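Probable spore coat polysaccharide biosynthesis protein E (Chromobacterium violaceum ATCC 12472, PDB 3G8R) binds zinc and probably acts as an N-acylneuraminate-9-phosphate synthase, this chain holding the NeuB-family TIM barrel and the SAF domain of a longer protein. Local coordinates at residues F10-N15 / F43-R48; R28-S33 / N90-I95; E223-L228 / N237-P242. All blocks are in the same frame, centred on the assembly; numbering follows the deposited sequence.

Contact 1. Residues F10-N15 / F43-R48; sequences FEMANN and FKLQYR
Glu11 OE2 receives two side chains from strand 40-47: Lys44 NZ lies 2.8 Å from it in a salt bridge, weak as a hydrogen bond, and Gln46 NE2 stands 3.2 Å from it, above the carboxylate plane. The contact sits at the C-terminal ends of the first two parallel strands of a TIM barrel, joined through helix 21-33 as a beta-alpha-beta unit. Glu11 and Lys44 share one face, where charge suits the mouth of the barrel: the nearest Glu11 side-chain atom is about 4 Å from the zinc ion, and Lys44 NZ also bonds Thr97. Backbone bonds from Lys44 N to Phe10 O (2.7 Å) and from Met12 N to Lys44 O (2.9 Å) zip the strands together before a type II' turn, Met12 to Asn15, bends the first one away. On the other face apolar rings meet the helices. Phe10 CB sits over the centre of the Phe43 ring, 3.8 Å from its centroid, while the two rings are inclined at 52°. Gln46, extended beyond CG (chi2 -175°), carries an amide suited to bridging: as NE2 reaches Glu11, OE1 accepts Arg48 NH1 at 2.9 Å, in the guanidinium plane.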
ATOM      1  N   PHE A  10       2.257   0.216 -21.995  1.00 37.71           N
ATOM      2  CA  PHE A  10       1.967   1.514 -22.560  1.00 37.66           C
ATOM      3  C   PHE A  10       0.915   1.387 -23.612  1.00 37.70           C
ATOM      4  O   PHE A  10       1.171   0.831 -24.664  1.00 37.60           O
ATOM      5  CB  PHE A  10       3.226   2.081 -23.148  1.00 37.33           C
ATOM      6  CG  PHE A  10       4.365   2.028 -22.211  1.00 33.06           C
ATOM      7  CD1 PHE A  10       4.325   2.773 -21.026  1.00 36.58           C
ATOM      8  CD2 PHE A  10       5.471   1.218 -22.487  1.00 36.73           C
ATOM      9  CE1 PHE A  10       5.360   2.726 -20.142  1.00 32.33           C
ATOM     10  CE2 PHE A  10       6.545   1.167 -21.600  1.00 32.62           C
ATOM     11  CZ  PHE A  10       6.490   1.915 -20.422  1.00 36.90           C
ATOM     12  N   GLU A  11      -0.265   1.905 -23.297  1.00 38.71           N
ATOM     13  CA  GLU A  11      -1.422   1.825 -24.169  1.00 40.66           C
ATOM     14  C   GLU A  11      -1.374   2.940 -25.182  1.00 41.20           C
ATOM     15  O   GLU A  11      -1.387   4.102 -24.813  1.00 41.25           O
ATOM     16  CB  GLU A  11      -2.691   1.967 -23.338  1.00 41.60           C
ATOM     17  CG  GLU A  11      -3.940   2.191 -24.136  1.00 65.41           C
ATOM     18  CD  GLU A  11      -4.545   0.912 -24.666  1.00 43.54           C
ATOM     19  OE1 GLU A  11      -3.977   0.322 -25.620  1.00 65.67           O
ATOM     20  OE2 GLU A  11      -5.610   0.518 -24.139  1.00 65.64           O
HETATM   21  N   MSE A  12      -1.294   2.594 -26.462  1.00 41.81           N
HETATM   22  CA  MSE A  12      -1.333   3.622 -27.506  1.00 41.91           C
HETATM   23  C   MSE A  12      -2.776   3.968 -27.780  1.00 42.85           C
HETATM   24  O   MSE A  12      -3.086   5.103 -28.126  1.00 44.04           O
HETATM   25  CB  MSE A  12      -0.694   3.125 -28.793  1.00 40.85           C
HETATM   26  CG  MSE A  12      -0.184   4.223 -29.717  1.00 36.15           C
HETATM   27 SE   MSE A  12       0.738   3.507 -31.100  1.00 38.26          SE
HETATM   28  CE  MSE A  12      -0.592   2.616 -31.841  1.00 35.68           C
ATOM     29  N   ALA A  13      -3.648   2.982 -27.601  1.00 42.54           N
ATOM     30  CA  ALA A  13      -5.040   3.081 -27.977  1.00 43.11           C
ATOM     31  C   ALA A  13      -5.091   3.618 -29.396  1.00 43.57           C
ATOM     32  O   ALA A  13      -4.526   3.011 -30.314  1.00 43.74           O
ATOM     33  CB  ALA A  13      -5.807   3.970 -27.024  1.00 43.76           C
ATOM     34  N   ASN A  14      -5.743   4.754 -29.583  1.00 43.75           N
ATOM     35  CA  ASN A  14      -5.844   5.293 -30.910  1.00 44.63           C
ATOM     36  C   ASN A  14      -5.018   6.520 -31.031  1.00 46.00           C
ATOM     37  O   ASN A  14      -5.120   7.230 -32.011  1.00 46.89           O
ATOM     38  CB  ASN A  14      -7.296   5.546 -31.281  1.00 44.64           C
ATOM     39  CG  ASN A  14      -8.102   4.258 -31.320  1.00 56.63           C
ATOM     40  OD1 ASN A  14      -7.742   3.331 -32.046  1.00 45.25           O
ATOM     41  ND2 ASN A  14      -9.177   4.181 -30.530  1.00 44.63           N
ATOM     42  N   ASN A  15      -4.167   6.757 -30.042  1.00 46.87           N
ATOM     43  CA  ASN A  15      -3.359   7.979 -30.035  1.00 48.06           C
ATOM     44  C   ASN A  15      -2.281   8.040 -31.116  1.00 48.44           C
ATOM     45  O   ASN A  15      -1.501   9.008 -31.170  1.00 49.47           O
ATOM     46  CB  ASN A  15      -2.734   8.227 -28.664  1.00 48.87           C
ATOM     47  CG  ASN A  15      -3.761   8.346 -27.574  1.00 41.22           C
ATOM     48  OD1 ASN A  15      -4.802   8.973 -27.743  1.00 49.66           O
ATOM     49  ND2 ASN A  15      -3.474   7.736 -26.438  1.00 49.88           N
ATOM     50  N   PHE A  43       4.059  -2.715 -24.970  1.00 39.82           N
ATOM     51  CA  PHE A  43       3.320  -1.691 -25.675  1.00 39.14           C
ATOM     52  C   PHE A  43       2.012  -2.270 -26.190  1.00 39.31           C
ATOM     53  O   PHE A  43       1.961  -3.399 -26.654  1.00 38.27           O
ATOM     54  CB  PHE A  43       4.168  -1.145 -26.832  1.00 38.30           C
ATOM     55  CG  PHE A  43       4.269   0.358 -26.833  1.00 36.70           C
ATOM     56  CD1 PHE A  43       5.387   0.993 -26.301  1.00 37.28           C
ATOM     57  CD2 PHE A  43       3.212   1.142 -27.286  1.00 37.54           C
ATOM     58  CE1 PHE A  43       5.453   2.371 -26.262  1.00 36.02           C
ATOM     59  CE2 PHE A  43       3.296   2.531 -27.267  1.00 35.69           C
ATOM     60  CZ  PHE A  43       4.408   3.142 -26.764  1.00 36.63           C
ATOM     61  N   LYS A  44       0.940  -1.498 -26.101  1.00 41.21           N
ATOM     62  CA  LYS A  44      -0.389  -2.031 -26.418  1.00 41.96           C
ATOM     63  C   LYS A  44      -1.142  -1.296 -27.542  1.00 43.38           C
ATOM     64  O   LYS A  44      -1.196  -0.049 -27.571  1.00 44.14           O
ATOM     65  CB  LYS A  44      -1.246  -2.087 -25.174  1.00 41.52           C
ATOM     66  CG  LYS A  44      -2.182  -3.254 -25.211  1.00 37.87           C
ATOM     67  CD  LYS A  44      -3.319  -3.130 -24.218  1.00 43.49           C
ATOM     68  CE  LYS A  44      -4.302  -2.053 -24.645  1.00 37.31           C
ATOM     69  NZ  LYS A  44      -5.726  -2.309 -24.176  1.00 45.19           N
ATOM     70  N   LEU A  45      -1.718  -2.100 -28.446  1.00 43.21           N
ATOM     71  CA  LEU A  45      -2.651  -1.670 -29.492  1.00 42.43           C
ATOM     72  C   LEU A  45      -4.070  -2.107 -29.223  1.00 43.16           C
ATOM     73  O   LEU A  45      -4.324  -2.938 -28.361  1.00 43.75           O
ATOM     74  CB  LEU A  45      -2.236  -2.318 -30.789  1.00 41.54           C
ATOM     75  CG  LEU A  45      -1.247  -1.524 -31.621  1.00 29.39           C
ATOM     76  CD1 LEU A  45      -0.836  -0.250 -30.917  1.00 40.94           C
ATOM     77  CD2 LEU A  45      -0.076  -2.435 -31.861  1.00 41.03           C
ATOM     78  N   GLN A  46      -5.005  -1.562 -29.987  1.00 43.73           N
ATOM     79  CA  GLN A  46      -6.417  -1.961 -29.895  1.00 42.87           C
ATOM     80  C   GLN A  46      -6.882  -2.434 -31.250  1.00 42.62           C
ATOM     81  O   GLN A  46      -6.782  -1.706 -32.216  1.00 43.15           O
ATOM     82  CB  GLN A  46      -7.252  -0.771 -29.477  1.00 42.39           C
ATOM     83  CG  GLN A  46      -7.157  -0.504 -28.001  1.00 53.58           C
ATOM     84  CD  GLN A  46      -8.067   0.602 -27.540  1.00 41.87           C
ATOM     85  OE1 GLN A  46      -8.913   1.076 -28.286  1.00 53.66           O
ATOM     86  NE2 GLN A  46      -7.891   1.029 -26.300  1.00 53.80           N
ATOM     87  N   TYR A  47      -7.372  -3.657 -31.342  1.00 42.20           N
ATOM     88  CA  TYR A  47      -7.817  -4.162 -32.626  1.00 41.87           C
ATOM     89  C   TYR A  47      -9.304  -4.222 -32.659  1.00 42.69           C
ATOM     90  O   TYR A  47      -9.910  -4.899 -31.835  1.00 43.18           O
ATOM     91  CB  TYR A  47      -7.301  -5.566 -32.856  1.00 41.44           C
ATOM     92  CG  TYR A  47      -5.892  -5.661 -33.347  1.00 44.38           C
ATOM     93  CD1 TYR A  47      -5.028  -4.581 -33.257  1.00 40.70           C
ATOM     94  CD2 TYR A  47      -5.410  -6.857 -33.857  1.00 40.69           C
ATOM     95  CE1 TYR A  47      -3.728  -4.677 -33.693  1.00 44.58           C
ATOM     96  CE2 TYR A  47      -4.112  -6.966 -34.293  1.00 44.53           C
ATOM     97  CZ  TYR A  47      -3.272  -5.869 -34.210  1.00 40.67           C
ATOM     98  OH  TYR A  47      -1.970  -5.958 -34.640  1.00 44.73           O
ATOM     99  N   ARG A  48      -9.870  -3.483 -33.606  1.00 43.26           N
ATOM    100  CA  ARG A  48     -11.266  -3.588 -34.033  1.00 43.26           C
ATOM    101  C   ARG A  48     -11.304  -3.782 -35.553  1.00 44.25           C
ATOM    102  O   ARG A  48     -10.617  -3.074 -36.294  1.00 44.71           O
ATOM    103  CB  ARG A  48     -12.035  -2.316 -33.697  1.00 42.57           C
ATOM    104  CG  ARG A  48     -12.262  -2.075 -32.212  1.00 51.08           C
ATOM    105  CD  ARG A  48     -12.876  -0.686 -31.952  1.00 41.11           C
ATOM    106  NE  ARG A  48     -12.957  -0.429 -30.526  1.00 49.90           N
ATOM    107  CZ  ARG A  48     -11.948   0.020 -29.793  1.00 40.31           C
ATOM    108  NH1 ARG A  48     -10.774   0.278 -30.352  1.00 49.77           N
ATOM    109  NH2 ARG A  48     -12.118   0.223 -28.500  1.00 49.97           N
TER

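Contact 2. Residues R28-S33 / N90-I95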
ATOM      1  N   ARG A  28       9.244   5.306 -29.886  1.00 43.12           N
ATOM      2  CA  ARG A  28      10.658   5.630 -29.718  1.00 43.41           C
ATOM      3  C   ARG A  28      10.883   6.614 -28.589  1.00 42.77           C
ATOM      4  O   ARG A  28      11.920   6.592 -27.961  1.00 43.25           O
ATOM      5  CB  ARG A  28      11.257   6.197 -31.018  1.00 44.08           C
ATOM      6  CG  ARG A  28      11.409   5.192 -32.126  1.00 46.69           C
ATOM      7  CD  ARG A  28      11.697   5.882 -33.447  1.00 45.04           C
ATOM      8  NE  ARG A  28      11.734   4.910 -34.541  1.00 47.96           N
ATOM      9  CZ  ARG A  28      12.064   5.166 -35.812  1.00 45.81           C
ATOM     10  NH1 ARG A  28      12.408   6.392 -36.210  1.00 48.13           N
ATOM     11  NH2 ARG A  28      12.045   4.173 -36.699  1.00 47.87           N
ATOM     12  N   ALA A  29       9.927   7.496 -28.343  1.00 42.54           N
ATOM     13  CA  ALA A  29      10.068   8.430 -27.231  1.00 43.15           C
ATOM     14  C   ALA A  29       9.779   7.691 -25.928  1.00 43.80           C
ATOM     15  O   ALA A  29      10.509   7.831 -24.944  1.00 44.72           O
ATOM     16  CB  ALA A  29       9.159   9.638 -27.402  1.00 43.09           C
ATOM     17  N   ILE A  30       8.750   6.857 -25.927  1.00 43.35           N
ATOM     18  CA  ILE A  30       8.549   6.033 -24.769  1.00 43.53           C
ATOM     19  C   ILE A  30       9.785   5.191 -24.461  1.00 45.25           C
ATOM     20  O   ILE A  30      10.154   5.103 -23.294  1.00 46.01           O
ATOM     21  CB  ILE A  30       7.247   5.225 -24.812  1.00 42.53           C
ATOM     22  CG1 ILE A  30       6.029   6.157 -24.876  1.00 42.15           C
ATOM     23  CG2 ILE A  30       7.116   4.323 -23.593  1.00 42.03           C
ATOM     24  CD1 ILE A  30       5.993   7.317 -23.885  1.00 41.21           C
ATOM     25  N   ARG A  31      10.481   4.628 -25.455  1.00 46.35           N
ATOM     26  CA  ARG A  31      11.715   3.898 -25.093  1.00 47.33           C
ATOM     27  C   ARG A  31      12.719   4.796 -24.405  1.00 47.21           C
ATOM     28  O   ARG A  31      13.326   4.371 -23.427  1.00 47.09           O
ATOM     29  CB  ARG A  31      12.408   3.137 -26.216  1.00 48.91           C
ATOM     30  CG  ARG A  31      13.636   2.431 -25.646  1.00 72.13           C
ATOM     31  CD  ARG A  31      14.094   1.237 -26.430  1.00 52.06           C
ATOM     32  NE  ARG A  31      15.097   1.586 -27.449  1.00 73.05           N
ATOM     33  CZ  ARG A  31      16.399   1.284 -27.382  1.00 53.57           C
ATOM     34  NH1 ARG A  31      16.893   0.607 -26.344  1.00 72.94           N
ATOM     35  NH2 ARG A  31      17.212   1.658 -28.363  1.00 72.95           N
ATOM     36  N   GLU A  32      12.883   6.026 -24.909  1.00 47.52           N
ATOM     37  CA  GLU A  32      13.702   7.060 -24.250  1.00 47.36           C
ATOM     38  C   GLU A  32      13.315   7.295 -22.783  1.00 46.21           C
ATOM     39  O   GLU A  32      14.179   7.522 -21.935  1.00 45.75           O
ATOM     40  CB  GLU A  32      13.617   8.387 -24.997  1.00 48.43           C
ATOM     41  CG  GLU A  32      14.760   8.613 -25.952  1.00 79.07           C
ATOM     42  CD  GLU A  32      14.780  10.033 -26.530  1.00 51.28           C
ATOM     43  OE1 GLU A  32      14.767  10.156 -27.782  1.00 79.31           O
ATOM     44  OE2 GLU A  32      14.805  11.021 -25.743  1.00 79.36           O
ATOM     45  N   SER A  33      12.020   7.246 -22.481  1.00 45.16           N
ATOM     46  CA  SER A  33      11.590   7.460 -21.118  1.00 44.47           C
ATOM     47  C   SER A  33      12.014   6.321 -20.212  1.00 44.74           C
ATOM     48  O   SER A  33      12.339   6.554 -19.030  1.00 46.14           O
ATOM     49  CB  SER A  33      10.093   7.669 -21.044  1.00 44.21           C
ATOM     50  OG  SER A  33       9.743   8.786 -21.826  1.00 54.18           O
ATOM     51  N   ASN A  90      12.189  -2.226 -30.458  1.00 42.60           N
ATOM     52  CA  ASN A  90      12.685  -1.476 -29.302  1.00 42.20           C
ATOM     53  C   ASN A  90      12.740  -2.324 -28.024  1.00 43.45           C
ATOM     54  O   ASN A  90      13.243  -1.886 -26.988  1.00 44.34           O
ATOM     55  CB  ASN A  90      11.836  -0.223 -29.058  1.00 41.36           C
ATOM     56  CG  ASN A  90      11.901   0.775 -30.206  1.00 33.59           C
ATOM     57  OD1 ASN A  90      12.551   1.807 -30.101  1.00 41.33           O
ATOM     58  ND2 ASN A  90      11.207   0.481 -31.292  1.00 40.95           N
ATOM     59  N   GLY A  91      12.213  -3.538 -28.083  1.00 43.22           N
ATOM     60  CA  GLY A  91      12.328  -4.430 -26.944  1.00 42.21           C
ATOM     61  C   GLY A  91      11.074  -4.424 -26.108  1.00 41.18           C
ATOM     62  O   GLY A  91      11.109  -4.738 -24.913  1.00 41.88           O
ATOM     63  N   PHE A  92       9.955  -4.097 -26.723  1.00 39.09           N
ATOM     64  CA  PHE A  92       8.713  -4.140 -25.991  1.00 38.27           C
ATOM     65  C   PHE A  92       8.028  -5.441 -26.235  1.00 38.73           C
ATOM     66  O   PHE A  92       7.969  -5.894 -27.368  1.00 40.01           O
ATOM     67  CB  PHE A  92       7.807  -3.012 -26.448  1.00 37.53           C
ATOM     68  CG  PHE A  92       8.287  -1.658 -26.033  1.00 32.26           C
ATOM     69  CD1 PHE A  92       8.327  -1.310 -24.688  1.00 36.90           C
ATOM     70  CD2 PHE A  92       8.687  -0.729 -26.978  1.00 37.09           C
ATOM     71  CE1 PHE A  92       8.747  -0.063 -24.294  1.00 32.14           C
ATOM     72  CE2 PHE A  92       9.121   0.532 -26.589  1.00 32.13           C
ATOM     73  CZ  PHE A  92       9.162   0.867 -25.256  1.00 37.31           C
ATOM     74  N   LYS A  93       7.524  -6.063 -25.189  1.00 38.65           N
ATOM     75  CA  LYS A  93       6.438  -7.022 -25.374  1.00 40.55           C
ATOM     76  C   LYS A  93       5.311  -6.369 -26.215  1.00 40.89           C
ATOM     77  O   LYS A  93       4.832  -5.283 -25.882  1.00 40.69           O
ATOM     78  CB  LYS A  93       5.884  -7.499 -24.018  1.00 41.83           C
ATOM     79  CG  LYS A  93       6.267  -8.927 -23.642  1.00 61.02           C
ATOM     80  CD  LYS A  93       6.687  -9.055 -22.176  1.00 44.21           C
ATOM     81  CE  LYS A  93       8.234  -9.028 -22.005  1.00 61.80           C
ATOM     82  NZ  LYS A  93       8.717  -9.593 -20.674  1.00 46.14           N
ATOM     83  N   ALA A  94       4.944  -7.015 -27.327  1.00 40.40           N
ATOM     84  CA  ALA A  94       3.812  -6.613 -28.138  1.00 39.48           C
ATOM     85  C   ALA A  94       2.551  -7.140 -27.492  1.00 40.13           C
ATOM     86  O   ALA A  94       2.349  -8.351 -27.375  1.00 40.71           O
ATOM     87  CB  ALA A  94       3.948  -7.180 -29.499  1.00 39.01           C
ATOM     88  N   ILE A  95       1.693  -6.228 -27.074  1.00 40.41           N
ATOM     89  CA  ILE A  95       0.474  -6.585 -26.393  1.00 41.35           C
ATOM     90  C   ILE A  95      -0.684  -5.956 -27.134  1.00 41.78           C
ATOM     91  O   ILE A  95      -0.555  -4.837 -27.620  1.00 41.78           O
ATOM     92  CB  ILE A  95       0.507  -6.032 -25.008  1.00 41.61           C
ATOM     93  CG1 ILE A  95       1.565  -6.770 -24.218  1.00 40.26           C
ATOM     94  CG2 ILE A  95      -0.816  -6.204 -24.363  1.00 40.28           C
ATOM     95  CD1 ILE A  95       2.044  -6.002 -23.027  1.00 42.47           C
TER
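Arg31 and Ile30 of helix 21-33 meet Asn90 and Phe92 in a van der Waals contact with no hydrogen bond across it, on the outer layer of the TIM barrel, where the turn after helix 77-89 leads into strand 93-98. Arg31 supplies the outer half. With CG anti to the backbone N (chi1 -179°), its chain runs out beside the turn to bring CD 3.3 Å from Asn90 O, and a bend at chi3 (91°) turns NE to 3.7 Å from Asn90 OD1. The long aliphatic part of arginine suits this exposed edge of the contact, covering the turn while the guanidinium remains at the surface. Asn90 directs its amide N elsewhere, to Glu86 O in the last turn of helix 77-89, and Glu86 also holds Arg28 in a salt bridge. Gly91 follows in a Schellman motif; its positive phi of 99° suits a residue without a side chain. The inner half is apolar. Phe92 presents the edge of its ring to the helix backbone, CZ lying 4.0 Å from Arg31 CA, and Ile30 CG2 approaches the same CZ at 4.3 Å. A large apolar ring suits this buried side, reaching from the turn to the helix backbone and to Ile30. Beneath, Phe92 meets Phe43 of strand 40-47 edge-to-face and touches Ile27 of helix 21-33, while Ile30 also packs on Pro242 and Val245 of helix 242-259.

Contact 3. Residues E223-L228 / N237-P242. With ZN (zinc ion), chain C.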
ATOM      1  N   GLU A 223      -0.655  -0.528 -16.337  1.00 40.83           N
ATOM      2  CA  GLU A 223      -0.985  -0.044 -17.676  1.00 40.55           C
ATOM      3  C   GLU A 223      -1.390   1.389 -17.573  1.00 39.75           C
ATOM      4  O   GLU A 223      -2.178   1.737 -16.696  1.00 39.68           O
ATOM      5  CB  GLU A 223      -2.139  -0.836 -18.242  1.00 41.21           C
ATOM      6  CG  GLU A 223      -2.485  -0.593 -19.678  1.00 75.54           C
ATOM      7  CD  GLU A 223      -3.742  -1.357 -20.075  1.00 43.70           C
ATOM      8  OE1 GLU A 223      -4.401  -0.959 -21.063  1.00 76.31           O
ATOM      9  OE2 GLU A 223      -4.093  -2.348 -19.382  1.00 76.12           O
ATOM     10  N   LYS A 224      -0.837   2.203 -18.471  1.00 39.48           N
ATOM     11  CA  LYS A 224      -1.157   3.609 -18.572  1.00 40.30           C
ATOM     12  C   LYS A 224      -1.228   4.011 -20.037  1.00 40.59           C
ATOM     13  O   LYS A 224      -0.430   3.526 -20.846  1.00 40.24           O
ATOM     14  CB  LYS A 224      -0.077   4.414 -17.882  1.00 41.71           C
ATOM     15  CG  LYS A 224      -0.147   5.905 -18.105  1.00 38.79           C
ATOM     16  CD  LYS A 224      -0.820   6.634 -16.941  1.00 43.73           C
ATOM     17  CE  LYS A 224       0.154   6.846 -15.772  1.00 38.64           C
ATOM     18  NZ  LYS A 224      -0.410   7.770 -14.764  1.00 43.78           N
ATOM     19  N   HIS A 225      -2.198   4.870 -20.381  1.00 41.07           N
ATOM     20  CA  HIS A 225      -2.310   5.402 -21.744  1.00 41.47           C
ATOM     21  C   HIS A 225      -1.194   6.378 -21.990  1.00 41.43           C
ATOM     22  O   HIS A 225      -0.821   7.120 -21.085  1.00 41.18           O
ATOM     23  CB  HIS A 225      -3.623   6.143 -21.933  1.00 42.02           C
ATOM     24  CG  HIS A 225      -4.798   5.250 -22.156  1.00 41.43           C
ATOM     25  ND1 HIS A 225      -5.593   5.337 -23.274  1.00 41.84           N
ATOM     26  CD2 HIS A 225      -5.316   4.256 -21.401  1.00 42.22           C
ATOM     27  CE1 HIS A 225      -6.541   4.420 -23.212  1.00 42.16           C
ATOM     28  NE2 HIS A 225      -6.401   3.753 -22.079  1.00 42.58           N
ATOM     29  N   VAL A 226      -0.672   6.379 -23.218  1.00 42.00           N
ATOM     30  CA  VAL A 226       0.440   7.255 -23.639  1.00 41.76           C
ATOM     31  C   VAL A 226       0.126   7.918 -24.960  1.00 42.03           C
ATOM     32  O   VAL A 226      -0.720   7.426 -25.701  1.00 42.38           O
ATOM     33  CB  VAL A 226       1.739   6.479 -23.840  1.00 41.52           C
ATOM     34  CG1 VAL A 226       2.211   5.930 -22.537  1.00 31.95           C
ATOM     35  CG2 VAL A 226       1.562   5.361 -24.900  1.00 31.69           C
ATOM     36  N   GLY A 227       0.828   9.006 -25.259  1.00 41.91           N
ATOM     37  CA  GLY A 227       0.646   9.752 -26.485  1.00 42.38           C
ATOM     38  C   GLY A 227       1.747  10.779 -26.614  1.00 43.60           C
ATOM     39  O   GLY A 227       2.391  11.116 -25.632  1.00 43.68           O
ATOM     40  N   LEU A 228       1.991  11.273 -27.823  1.00 44.79           N
ATOM     41  CA  LEU A 228       3.026  12.301 -28.024  1.00 45.94           C
ATOM     42  C   LEU A 228       2.400  13.635 -28.451  1.00 47.41           C
ATOM     43  O   LEU A 228       1.868  13.771 -29.558  1.00 46.87           O
ATOM     44  CB  LEU A 228       4.112  11.815 -29.004  1.00 45.59           C
ATOM     45  CG  LEU A 228       5.196  12.747 -29.567  1.00 42.04           C
ATOM     46  CD1 LEU A 228       6.147  13.298 -28.506  1.00 45.60           C
ATOM     47  CD2 LEU A 228       6.003  12.025 -30.615  1.00 45.51           C
ATOM     48  N   ASN A 237      -6.751  13.807 -21.724  1.00 53.17           N
ATOM     49  CA  ASN A 237      -6.635  14.223 -20.346  1.00 54.78           C
ATOM     50  C   ASN A 237      -6.339  13.024 -19.414  1.00 53.71           C
ATOM     51  O   ASN A 237      -6.237  13.174 -18.190  1.00 54.20           O
ATOM     52  CB  ASN A 237      -7.951  14.953 -20.012  1.00 56.98           C
ATOM     53  CG  ASN A 237      -9.017  14.813 -21.170  1.00 91.07           C
ATOM     54  OD1 ASN A 237      -8.832  15.324 -22.306  1.00 58.14           O
ATOM     55  ND2 ASN A 237     -10.110  14.095 -20.881  1.00 58.42           N
ATOM     56  N   TYR A 238      -6.210  11.842 -20.019  1.00 51.59           N
ATOM     57  CA  TYR A 238      -5.813  10.612 -19.330  1.00 49.25           C
ATOM     58  C   TYR A 238      -4.662   9.897 -20.041  1.00 47.61           C
ATOM     59  O   TYR A 238      -4.532   8.683 -19.927  1.00 47.21           O
ATOM     60  CB  TYR A 238      -7.010   9.639 -19.173  1.00 49.03           C
ATOM     61  CG  TYR A 238      -7.863   9.382 -20.426  1.00 50.37           C
ATOM     62  CD1 TYR A 238      -8.882  10.271 -20.824  1.00 49.15           C
ATOM     63  CD2 TYR A 238      -7.684   8.236 -21.184  1.00 49.14           C
ATOM     64  CE1 TYR A 238      -9.677  10.015 -21.967  1.00 50.23           C
ATOM     65  CE2 TYR A 238      -8.476   7.983 -22.334  1.00 50.69           C
ATOM     66  CZ  TYR A 238      -9.462   8.872 -22.715  1.00 48.79           C
ATOM     67  OH  TYR A 238     -10.221   8.584 -23.847  1.00 50.67           O
ATOM     68  N   SER A 239      -3.838  10.633 -20.789  1.00 46.24           N
ATOM     69  CA  SER A 239      -2.741  10.008 -21.525  1.00 45.00           C
ATOM     70  C   SER A 239      -1.481  10.741 -21.229  1.00 44.17           C
ATOM     71  O   SER A 239      -1.447  11.955 -21.342  1.00 44.15           O
ATOM     72  CB  SER A 239      -3.015   9.999 -23.022  1.00 44.56           C
ATOM     73  OG  SER A 239      -4.264   9.371 -23.270  1.00 42.48           O
ATOM     74  N   ALA A 240      -0.444  10.011 -20.840  1.00 43.88           N
ATOM     75  CA  ALA A 240       0.801  10.649 -20.405  1.00 44.08           C
ATOM     76  C   ALA A 240       1.768  10.825 -21.554  1.00 43.25           C
ATOM     77  O   ALA A 240       1.911   9.931 -22.378  1.00 42.88           O
ATOM     78  CB  ALA A 240       1.464   9.855 -19.270  1.00 44.56           C
ATOM     79  N   ASN A 241       2.429  11.979 -21.593  1.00 42.96           N
ATOM     80  CA  ASN A 241       3.499  12.208 -22.542  1.00 43.00           C
ATOM     81  C   ASN A 241       4.781  11.560 -22.056  1.00 42.96           C
ATOM     82  O   ASN A 241       4.838  11.100 -20.928  1.00 43.21           O
ATOM     83  CB  ASN A 241       3.696  13.703 -22.774  1.00 43.29           C
ATOM     84  CG  ASN A 241       4.123  14.430 -21.538  1.00 43.63           C
ATOM     85  OD1 ASN A 241       5.133  14.105 -20.937  1.00 43.60           O
ATOM     86  ND2 ASN A 241       3.372  15.439 -21.165  1.00 43.36           N
ATOM     87  N   PRO A 242       5.828  11.530 -22.899  1.00 43.03           N
ATOM     88  CA  PRO A 242       7.070  10.852 -22.520  1.00 42.64           C
ATOM     89  C   PRO A 242       7.723  11.410 -21.267  1.00 42.75           C
ATOM     90  O   PRO A 242       8.371  10.662 -20.531  1.00 42.33           O
ATOM     91  CB  PRO A 242       7.974  11.085 -23.736  1.00 42.50           C
ATOM     92  CG  PRO A 242       7.032  11.138 -24.863  1.00 21.48           C
ATOM     93  CD  PRO A 242       5.865  11.942 -24.316  1.00 42.69           C
TER
HETATM   94 ZN    ZN C 501      -8.089   2.146 -21.405  1.00 88.54          ZN
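His225 and Ala240 join the two backbones at the tight centre of this contact: Ala240 N gives a nearly straight hydrogen bond to His225 O (2.9 Å, 171° at the hydrogen). A second bond, from Gly227 N to Ala240 O at 3.2 Å, is more bent, its donor standing above the carbonyl plane. Between these bonds Val226 and Ala240 form a single beta bridge. Small residues suit such close backbones: glycine at 227 fits a place that Ser239 and Ala240 already crowd, and Ser239 places its hydroxyl OG only 3.6 Å from His225 CB. Tyr238 belongs to the packed part too. It turns the edge of its ring to a face of the His225 imidazole in a T-shaped pair, planes 70° apart, with CE2 4.0 Å from ND1; its ring also meets Tyr173 edge-to-face. The bridge lies where the eighth strand of the TIM barrel, 221-225, runs out into the loop that returns to helix 242-259, at the C-terminal end of the barrel where the metal is bound. His225 holds the zinc ion through NE2 at 2.4 Å, and His202 from the preceding strand's end is the other protein residue of the site. Packing is looser at the far end, where Leu228 and Asn241 are partly exposed. A CA-H...O contact links Asn241 CA to Gly227 O at 3.5 Å, and Leu228 CD1 and Pro242 CG are 4.3 Å apart. Proline fits the first turn of helix 242-259, which needs no N-H donor there. Asn241 is the N-cap, with CG between the backbone N and the carbonyl carbon (chi1 63°), which turns OD1 toward the helix start to accept Gln244 N.

In the fold
From the N terminus the chain first lays down strand 7-11, then helix 21-33, then strand 40-47, whose arrival closes contact 1 around that helix. Contact 2 starts inside this loop, at residues 28-33, and closes only at 90-95, so the two cross; Phe43 N and O pair with Lys93 O and Ile95 N, making strand 40-47 the neighbour of 93-98. Contact 3 comes later, in series, as a short loop at the end of the eighth strand. That strand lies beside 7-11, with Val226 N bonded to Glu11 O, which closes the barrel. Pro242 packs on helix 21-33, tying contact 3 to contact 2 on the outside.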